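Local coordinates for protein calmodulin-binding transcription activator 1 (PDB 2CXK) that acts as a transcriptional activator that binds double-stranded DNA and may interact with calmodulin, this chain being its TIG/IPT domain, at residues T10-E15 and S83-Y88; G21-L26 and C59-H64; C40-I45 and V69-A74. All coordinates share one frame; numbering follows the deposited sequence.

Contact 1: T10-E15 and S83-Y88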
loop_
_atom_site.group_PDB
_atom_site.type_symbol
_atom_site.label_atom_id
_atom_site.label_comp_id
_atom_site.label_asym_id
_atom_site.label_seq_id
_atom_site.Cartn_x
_atom_site.Cartn_y
_atom_site.Cartn_z
ATOM N N THR A 10 6.324 -5.493 7.013
ATOM C CA THR A 10 5.195 -5.411 7.936
ATOM C C THR A 10 3.853 -5.505 7.201
ATOM O O THR A 10 2.883 -6.022 7.746
ATOM C CB THR A 10 5.248 -4.119 8.790
ATOM O OG1 THR A 10 5.483 -2.983 7.953
ATOM C CG2 THR A 10 6.367 -4.217 9.824
ATOM N N ASP A 11 3.812 -5.022 5.962
ATOM C CA ASP A 11 2.598 -5.079 5.146
ATOM C C ASP A 11 2.944 -4.672 3.714
ATOM O O ASP A 11 4.031 -4.162 3.447
ATOM C CB ASP A 11 1.533 -4.124 5.694
ATOM C CG ASP A 11 0.122 -4.684 5.569
ATOM O OD1 ASP A 11 -0.171 -5.395 4.584
ATOM O OD2 ASP A 11 -0.701 -4.408 6.464
ATOM N N TYR A 12 2.022 -4.926 2.794
ATOM C CA TYR A 12 2.203 -4.567 1.398
ATOM C C TYR A 12 0.829 -4.567 0.747
ATOM O O TYR A 12 -0.044 -5.335 1.145
ATOM C CB TYR A 12 3.137 -5.550 0.686
ATOM C CG TYR A 12 2.774 -7.017 0.803
ATOM C CD1 TYR A 12 2.923 -7.699 2.009
ATOM C CD2 TYR A 12 2.364 -7.743 -0.316
ATOM C CE1 TYR A 12 2.686 -9.067 2.095
ATOM C CE2 TYR A 12 2.125 -9.115 -0.241
ATOM C CZ TYR A 12 2.291 -9.771 0.965
ATOM O OH TYR A 12 2.102 -11.138 1.039
ATOM N N SER A 13 0.644 -3.710 -0.251
ATOM C CA SER A 13 -0.650 -3.583 -0.907
ATOM C C SER A 13 -0.516 -2.999 -2.310
ATOM O O SER A 13 0.212 -2.024 -2.517
ATOM C CB SER A 13 -1.537 -2.662 -0.060
ATOM O OG SER A 13 -2.838 -2.571 -0.605
ATOM N N PRO A 14 -1.204 -3.596 -3.302
ATOM C CA PRO A 14 -2.074 -4.767 -3.163
ATOM C C PRO A 14 -1.204 -6.009 -3.061
ATOM O O PRO A 14 0.012 -5.927 -3.213
ATOM C CB PRO A 14 -2.880 -4.748 -4.456
ATOM C CG PRO A 14 -1.870 -4.252 -5.447
ATOM C CD PRO A 14 -1.192 -3.118 -4.697
ATOM N N GLU A 15 -1.832 -7.157 -2.830
ATOM C CA GLU A 15 -1.118 -8.427 -2.709
ATOM C C GLU A 15 -1.109 -9.209 -4.017
ATOM O O GLU A 15 -0.611 -10.331 -4.061
ATOM C CB GLU A 15 -1.784 -9.286 -1.638
ATOM C CG GLU A 15 -3.305 -9.280 -1.756
ATOM C CD GLU A 15 -3.979 -10.250 -0.811
ATOM O OE1 GLU A 15 -3.529 -10.360 0.356
ATOM O OE2 GLU A 15 -4.967 -10.892 -1.234
ATOM N N SER A 83 10.757 -13.005 2.581
ATOM C CA SER A 83 9.994 -13.103 1.335
ATOM C C SER A 83 8.523 -13.192 1.720
ATOM O O SER A 83 8.184 -13.868 2.689
ATOM C CB SER A 83 10.352 -14.374 0.560
ATOM O OG SER A 83 11.722 -14.405 0.204
ATOM N N VAL A 84 7.658 -12.497 0.985
ATOM C CA VAL A 84 6.220 -12.570 1.240
ATOM C C VAL A 84 5.571 -12.982 -0.067
ATOM O O VAL A 84 6.116 -12.746 -1.145
ATOM C CB VAL A 84 5.619 -11.216 1.714
ATOM C CG1 VAL A 84 6.207 -10.840 3.067
ATOM C CG2 VAL A 84 5.887 -10.119 0.688
ATOM N N VAL A 85 4.406 -13.602 0.018
ATOM C CA VAL A 85 3.725 -14.047 -1.183
ATOM C C VAL A 85 3.079 -12.920 -1.987
ATOM O O VAL A 85 2.464 -12.010 -1.428
ATOM C CB VAL A 85 2.638 -15.084 -0.826
ATOM C CG1 VAL A 85 1.573 -14.428 0.041
ATOM C CG2 VAL A 85 2.021 -15.663 -2.087
ATOM N N PHE A 86 3.241 -12.971 -3.307
ATOM C CA PHE A 86 2.611 -11.992 -4.190
ATOM C C PHE A 86 1.968 -12.843 -5.267
ATOM O O PHE A 86 2.590 -13.767 -5.787
ATOM C CB PHE A 86 3.629 -11.031 -4.805
ATOM C CG PHE A 86 3.002 -9.883 -5.562
ATOM C CD1 PHE A 86 2.911 -9.913 -6.953
ATOM C CD2 PHE A 86 2.479 -8.786 -4.880
ATOM C CE1 PHE A 86 2.305 -8.860 -7.656
ATOM C CE2 PHE A 86 1.872 -7.729 -5.570
ATOM C CZ PHE A 86 1.787 -7.769 -6.962
ATOM N N GLU A 87 0.729 -12.535 -5.612
ATOM C CA GLU A 87 0.034 -13.343 -6.594
ATOM C C GLU A 87 -0.324 -12.685 -7.909
ATOM O O GLU A 87 -0.857 -11.581 -7.944
ATOM C CB GLU A 87 -1.241 -13.922 -5.972
ATOM C CG GLU A 87 -2.172 -14.583 -6.984
ATOM C CD GLU A 87 -3.305 -15.359 -6.334
ATOM O OE1 GLU A 87 -3.751 -14.956 -5.240
ATOM O OE2 GLU A 87 -3.759 -16.365 -6.935
ATOM N N TYR A 88 -0.011 -13.377 -8.997
ATOM C CA TYR A 88 -0.381 -12.906 -10.316
ATOM C C TYR A 88 -1.616 -13.732 -10.663
ATOM O O TYR A 88 -1.551 -14.961 -10.776
ATOM C CB TYR A 88 0.744 -13.131 -11.328
ATOM C CG TYR A 88 1.860 -12.118 -11.196
ATOM C CD1 TYR A 88 2.934 -12.334 -10.332
ATOM C CD2 TYR A 88 1.814 -10.912 -11.899
ATOM C CE1 TYR A 88 3.934 -11.373 -10.170
ATOM C CE2 TYR A 88 2.807 -9.946 -11.741
ATOM C CZ TYR A 88 3.863 -10.182 -10.877
ATOM O OH TYR A 88 4.853 -9.231 -10.727
HETATM O O HOH W 1 -0.763 -12.700 -2.202
HETATM O O HOH W 2 -4.536 -12.542 -4.091
#
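Y12 and V84 meet where the first and last strands of the TIG domain, an immunoglobulin-like (E-set) fold of sheets packed into a sandwich, come together in parallel. The Y12 ring stands with CG between the backbone N and the carbonyl carbon (chi1 53°), which points it across to the other strand. V84 lays CG2 over one ring face in a CH-pi contact, 3.8 Å from the ring centroid and displaced toward the rim. The phenol OH lies beside V84 CB and donates a hydrogen bond to V85 O, short at 2.6 Å from OH to O, made in the carbonyl plane on a lone pair; V85 CG1 lies alongside the same hydroxyl. F86 is turned inward with CG anti to its backbone N (chi1 -172°). E15 O sits over one face of this ring and P14 O lies at its edge near the plane, 3.5 Å from F86 CE2; the peptide bond before P14 is cis. F42, on strand 38-42, meets the F86 ring edge-to-face. On the outer side, a water joins E87 OE1 and, weakly, E15 OE2. The backbones close with E87 N donating almost straight to E15 O, 3.0 Å from N to O.

Contact 2: G21-L26 and C59-H64. With SO4 (sulfate ion), chain F.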
loop_
_atom_site.group_PDB
_atom_site.type_symbol
_atom_site.label_atom_id
_atom_site.label_comp_id
_atom_site.label_asym_id
_atom_site.label_seq_id
_atom_site.Cartn_x
_atom_site.Cartn_y
_atom_site.Cartn_z
ATOM N N GLY A 21 1.352 -7.086 -15.264
ATOM C CA GLY A 21 2.066 -6.303 -14.266
ATOM C C GLY A 21 1.735 -4.823 -14.391
ATOM O O GLY A 21 0.644 -4.470 -14.819
ATOM N N GLY A 22 2.669 -3.958 -14.018
ATOM C CA GLY A 22 2.419 -2.528 -14.124
ATOM C C GLY A 22 1.458 -1.992 -13.074
ATOM O O GLY A 22 0.685 -1.064 -13.334
ATOM N N VAL A 23 1.493 -2.584 -11.886
ATOM C CA VAL A 23 0.640 -2.144 -10.790
ATOM C C VAL A 23 1.511 -1.613 -9.651
ATOM O O VAL A 23 2.486 -2.253 -9.264
ATOM C CB VAL A 23 -0.213 -3.311 -10.231
ATOM C CG1 VAL A 23 -1.129 -2.801 -9.134
ATOM C CG2 VAL A 23 -1.007 -3.957 -11.342
ATOM N N LYS A 24 1.169 -0.443 -9.116
ATOM C CA LYS A 24 1.939 0.104 -8.005
ATOM C C LYS A 24 1.750 -0.763 -6.760
ATOM O O LYS A 24 0.635 -1.175 -6.432
ATOM C CB LYS A 24 1.488 1.531 -7.669
ATOM C CG LYS A 24 2.183 2.087 -6.434
ATOM C CD LYS A 24 1.705 3.481 -6.116
ATOM C CE LYS A 24 0.233 3.477 -5.748
ATOM N NZ LYS A 24 -0.281 4.863 -5.636
ATOM N N VAL A 25 2.846 -1.041 -6.066
ATOM C CA VAL A 25 2.785 -1.825 -4.845
ATOM C C VAL A 25 3.529 -1.049 -3.763
ATOM O O VAL A 25 4.633 -0.546 -4.000
ATOM C CB VAL A 25 3.456 -3.216 -5.018
ATOM C CG1 VAL A 25 3.363 -4.007 -3.716
ATOM C CG2 VAL A 25 2.773 -3.995 -6.143
ATOM N N LEU A 26 2.905 -0.898 -2.600
ATOM C CA LEU A 26 3.560 -0.223 -1.483
ATOM C C LEU A 26 3.993 -1.348 -0.557
ATOM O O LEU A 26 3.246 -2.302 -0.349
ATOM C CB LEU A 26 2.589 0.718 -0.756
ATOM C CG LEU A 26 2.150 1.943 -1.560
ATOM C CD1 LEU A 26 1.294 2.855 -0.695
ATOM C CD2 LEU A 26 3.389 2.700 -2.054
ATOM N N CYS A 59 6.989 0.593 -5.664
ATOM C CA CYS A 59 7.543 0.053 -6.899
ATOM C C CYS A 59 6.359 -0.296 -7.787
ATOM O O CYS A 59 5.222 -0.289 -7.332
ATOM C CB CYS A 59 8.389 -1.197 -6.626
ATOM S SG CYS A 59 7.467 -2.686 -6.130
ATOM N N TYR A 60 6.628 -0.564 -9.056
ATOM C CA TYR A 60 5.587 -0.959 -9.998
ATOM C C TYR A 60 5.975 -2.386 -10.376
ATOM O O TYR A 60 7.045 -2.621 -10.939
ATOM C CB TYR A 60 5.603 -0.013 -11.195
ATOM C CG TYR A 60 5.459 1.436 -10.761
ATOM C CD1 TYR A 60 4.254 1.912 -10.235
ATOM C CD2 TYR A 60 6.538 2.317 -10.829
ATOM C CE1 TYR A 60 4.132 3.234 -9.797
ATOM C CE2 TYR A 60 6.427 3.633 -10.392
ATOM C CZ TYR A 60 5.221 4.085 -9.883
ATOM O OH TYR A 60 5.105 5.397 -9.495
ATOM N N CYS A 61 5.118 -3.343 -10.045
ATOM C CA CYS A 61 5.455 -4.736 -10.295
ATOM C C CYS A 61 5.663 -5.053 -11.764
ATOM O O CYS A 61 5.107 -4.393 -12.637
ATOM C CB CYS A 61 4.406 -5.666 -9.680
ATOM S SG CYS A 61 2.818 -5.735 -10.517
ATOM N N PRO A 62 6.507 -6.052 -12.051
ATOM C CA PRO A 62 6.808 -6.477 -13.423
ATOM C C PRO A 62 5.752 -7.454 -13.927
ATOM O O PRO A 62 4.893 -7.899 -13.164
ATOM C CB PRO A 62 8.182 -7.132 -13.278
ATOM C CG PRO A 62 8.066 -7.798 -11.940
ATOM C CD PRO A 62 7.397 -6.721 -11.084
ATOM N N ALA A 63 5.801 -7.770 -15.218
ATOM C CA ALA A 63 4.858 -8.723 -15.790
ATOM C C ALA A 63 5.330 -10.103 -15.342
ATOM O O ALA A 63 6.522 -10.300 -15.103
ATOM C CB ALA A 63 4.874 -8.631 -17.317
ATOM N N HIS A 64 4.411 -11.054 -15.230
ATOM C CA HIS A 64 4.777 -12.406 -14.807
ATOM C C HIS A 64 3.617 -13.360 -15.058
ATOM O O HIS A 64 2.466 -12.931 -15.090
ATOM C CB HIS A 64 5.142 -12.402 -13.314
ATOM C CG HIS A 64 5.825 -13.652 -12.848
ATOM N ND1 HIS A 64 5.161 -14.849 -12.681
ATOM C CD2 HIS A 64 7.121 -13.896 -12.534
ATOM C CE1 HIS A 64 6.017 -15.775 -12.287
ATOM N NE2 HIS A 64 7.214 -15.222 -12.191
HETATM S S SO4 F . 1.340 6.332 -9.093
HETATM O O1 SO4 F . 0.957 6.274 -7.624
HETATM O O2 SO4 F . 0.756 7.615 -9.666
HETATM O O3 SO4 F . 2.751 6.506 -9.118
HETATM O O4 SO4 F . 0.632 5.272 -9.720
#
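K24 and Y60 face each other as a non-hydrogen-bonded pair in the antiparallel pairing of strands 24-28 and 56-60, part of the immunoglobulin-like TIG fold. From K24, CB lies 3.8 Å from Y60 CD1 and CG passes C59 O and Y60 CE1. The chain is extended as far as CD and then bends (chi3 64°), bringing CD and CE beside sulfate O1; NZ ends the path 2.7 Å from O1, hydrogen-bonded to it. Y60 reaches the same anion from its own strand, OH donating to sulfate O3 at 2.6 Å, in the plane of the ring at its edge. The ion probably comes from the crystallisation liquor. NZ also forms a salt bridge with D11 and a hydrogen bond to Y12 O, both of the second subunit; an alanine here would probably leave these two without their lysine partner and the sulfate without its bond from NZ. V25 and C59 form the adjoining hydrogen-bonded pair, their side chains on the other side of the sheet, where C59 touches C40 and F42. The backbone bonding continues past the K24-Y60 pair: C61 N donates to V23 O, and G22 N donates to C61 O, 2.8 Å from N to O. Where G21 backs onto P62 and A63, a side chain would clash. C61 SG accepts a weak bond from V23 N, 3.7 Å from N to SG.

Contact 3: C40-I45 and V69-A74; sequences CLFDQI and VTLQVA
V69 packs on D43, in the type I' turn from F42 to I45, with V69 CB 3.7 Å from D43 CB and the side chains crossing at about a right angle. D43 OD2 bonds to H64. T70 O accepts from D43 N at 2.8 Å, while a water bridges T70 N and D43 OD1. T70 OG1 binds two further waters: one donates to Q44 OE1, the other donates to L41 O and accepts from Q44 N and Q72 NE2. L71 and F42 form a non-hydrogen-bonded pair with side chains on the same, buried face. With CG anti to the backbone N (chi1 171°), L71 sets CD1 over the centre of the F42 ring, 3.5 Å from the centroid, as a CH-pi contact; C40 CB lies against the same methyl. Q72 makes the hydrogen-bonded pair with L41, each N giving to the other's O. Its side chain, on the opposite face, runs out extended, and NE2 bonds weakly to OE1 of Q44, whose own chain is bent. V73 pairs with C40. The join of strands 38-42 and 67-75 thus has an apolar side built on F42 and L71 within the immunoglobulin-like core and a hydrated one where waters link the turn to T70 and Q72.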
loop_
_atom_site.group_PDB
_atom_site.type_symbol
_atom_site.label_atom_id
_atom_site.label_comp_id
_atom_site.label_asym_id
_atom_site.label_seq_id
_atom_site.Cartn_x
_atom_site.Cartn_y
_atom_site.Cartn_z
ATOM N N CYS A 40 12.881 -4.058 -5.588
ATOM C CA CYS A 40 11.993 -5.119 -5.144
ATOM C C CYS A 40 12.125 -6.239 -6.151
ATOM O O CYS A 40 12.182 -6.000 -7.357
ATOM C CB CYS A 40 10.539 -4.640 -5.077
ATOM S SG CYS A 40 10.250 -3.434 -3.757
ATOM N N LEU A 41 12.186 -7.462 -5.652
ATOM C CA LEU A 41 12.328 -8.613 -6.527
ATOM C C LEU A 41 11.080 -9.470 -6.466
ATOM O O LEU A 41 10.685 -9.923 -5.390
ATOM C CB LEU A 41 13.535 -9.456 -6.104
ATOM C CG LEU A 41 14.854 -8.728 -5.819
ATOM C CD1 LEU A 41 15.941 -9.752 -5.532
ATOM C CD2 LEU A 41 15.247 -7.873 -6.997
ATOM N N PHE A 42 10.452 -9.665 -7.621
ATOM C CA PHE A 42 9.261 -10.501 -7.742
ATOM C C PHE A 42 9.751 -11.745 -8.479
ATOM O O PHE A 42 10.108 -11.662 -9.652
ATOM C CB PHE A 42 8.183 -9.805 -8.576
ATOM C CG PHE A 42 7.609 -8.570 -7.932
ATOM C CD1 PHE A 42 8.332 -7.387 -7.893
ATOM C CD2 PHE A 42 6.329 -8.595 -7.375
ATOM C CE1 PHE A 42 7.789 -6.234 -7.309
ATOM C CE2 PHE A 42 5.779 -7.450 -6.789
ATOM C CZ PHE A 42 6.517 -6.267 -6.760
ATOM N N ASP A 43 9.772 -12.887 -7.795
ATOM C CA ASP A 43 10.262 -14.126 -8.391
ATOM C C ASP A 43 11.629 -13.837 -9.013
ATOM O O ASP A 43 11.909 -14.220 -10.148
ATOM C CB ASP A 43 9.290 -14.644 -9.465
ATOM C CG ASP A 43 9.632 -16.064 -9.928
ATOM O OD1 ASP A 43 10.173 -16.832 -9.107
ATOM O OD2 ASP A 43 9.351 -16.420 -11.095
ATOM N N GLN A 44 12.468 -13.133 -8.259
ATOM C CA GLN A 44 13.806 -12.766 -8.708
ATOM C C GLN A 44 13.866 -11.718 -9.821
ATOM O O GLN A 44 14.956 -11.337 -10.251
ATOM C CB GLN A 44 14.587 -14.019 -9.129
ATOM C CG GLN A 44 14.701 -15.045 -8.011
ATOM C CD GLN A 44 15.237 -14.440 -6.722
ATOM O OE1 GLN A 44 14.802 -14.798 -5.624
ATOM N NE2 GLN A 44 16.192 -13.523 -6.849
ATOM N N ILE A 45 12.715 -11.256 -10.306
ATOM C CA ILE A 45 12.724 -10.219 -11.342
ATOM C C ILE A 45 12.779 -8.885 -10.610
ATOM O O ILE A 45 11.873 -8.548 -9.849
ATOM C CB ILE A 45 11.459 -10.227 -12.211
ATOM C CG1 ILE A 45 11.341 -11.545 -12.976
ATOM C CG2 ILE A 45 11.516 -9.055 -13.194
ATOM C CD1 ILE A 45 10.102 -11.626 -13.847
ATOM N N VAL A 69 4.360 -15.939 -6.310
ATOM C CA VAL A 69 5.790 -15.678 -6.407
ATOM C C VAL A 69 6.297 -15.031 -5.134
ATOM O O VAL A 69 5.520 -14.561 -4.310
ATOM C CB VAL A 69 6.123 -14.735 -7.589
ATOM C CG1 VAL A 69 5.640 -15.340 -8.893
ATOM C CG2 VAL A 69 5.479 -13.369 -7.369
ATOM N N THR A 70 7.613 -15.009 -4.981
ATOM C CA THR A 70 8.241 -14.385 -3.826
ATOM C C THR A 70 8.382 -12.893 -4.097
ATOM O O THR A 70 8.615 -12.486 -5.235
ATOM C CB THR A 70 9.655 -14.932 -3.602
ATOM O OG1 THR A 70 10.376 -14.861 -4.838
ATOM C CG2 THR A 70 9.617 -16.367 -3.115
ATOM N N LEU A 71 8.221 -12.085 -3.051
ATOM C CA LEU A 71 8.392 -10.641 -3.150
ATOM C C LEU A 71 9.403 -10.306 -2.059
ATOM O O LEU A 71 9.171 -10.592 -0.883
ATOM C CB LEU A 71 7.067 -9.903 -2.903
ATOM C CG LEU A 71 7.171 -8.374 -2.783
ATOM C CD1 LEU A 71 7.935 -7.795 -3.980
ATOM C CD2 LEU A 71 5.765 -7.775 -2.700
ATOM N N GLN A 72 10.535 -9.729 -2.453
ATOM C CA GLN A 72 11.585 -9.374 -1.497
ATOM C C GLN A 72 12.077 -7.948 -1.719
ATOM O O GLN A 72 11.988 -7.420 -2.828
ATOM C CB GLN A 72 12.780 -10.320 -1.658
ATOM C CG GLN A 72 12.455 -11.802 -1.556
ATOM C CD GLN A 72 13.620 -12.663 -2.008
ATOM O OE1 GLN A 72 14.426 -13.125 -1.196
ATOM N NE2 GLN A 72 13.724 -12.869 -3.313
ATOM N N VAL A 73 12.592 -7.330 -0.661
ATOM C CA VAL A 73 13.144 -5.980 -0.749
ATOM C C VAL A 73 14.672 -6.104 -0.711
ATOM O O VAL A 73 15.214 -6.868 0.085
ATOM C CB VAL A 73 12.697 -5.102 0.437
ATOM C CG1 VAL A 73 13.383 -3.753 0.375
ATOM C CG2 VAL A 73 11.195 -4.924 0.407
ATOM N N ALA A 74 15.353 -5.365 -1.581
ATOM C CA ALA A 74 16.812 -5.393 -1.637
ATOM C C ALA A 74 17.374 -3.975 -1.631
ATOM O O ALA A 74 16.685 -3.021 -1.993
ATOM C CB ALA A 74 17.269 -6.116 -2.893
HETATM O O HOH W 3 11.680 -12.503 -5.251
HETATM O O HOH W 4 8.657 -17.165 -6.824
HETATM O O HOH W 5 12.424 -16.400 -5.534
#

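How the contacts relate
The three contacts lie 10 to 11 Å apart, centre to centre, within one TIG domain built of strands and loops, with no helix. Contact 1 joins the first and last strands; contacts 2 and 3 both fall between its segments and cross each other, their segments alternating along the sequence. Neighbouring strands tie them together: 11-17 beside 24-28 links contacts 1 and 2, and 84-88 beside 67-75 links contacts 1 and 3. Contacts 2 and 3 meet across the fold, where P62 and C61 pack on F42 and H64 bonds to D43. Contact 3 thus belongs to a single domain, untouched by the other chain of the assembly, while contacts 1 and 2 lie where the two subunits meet.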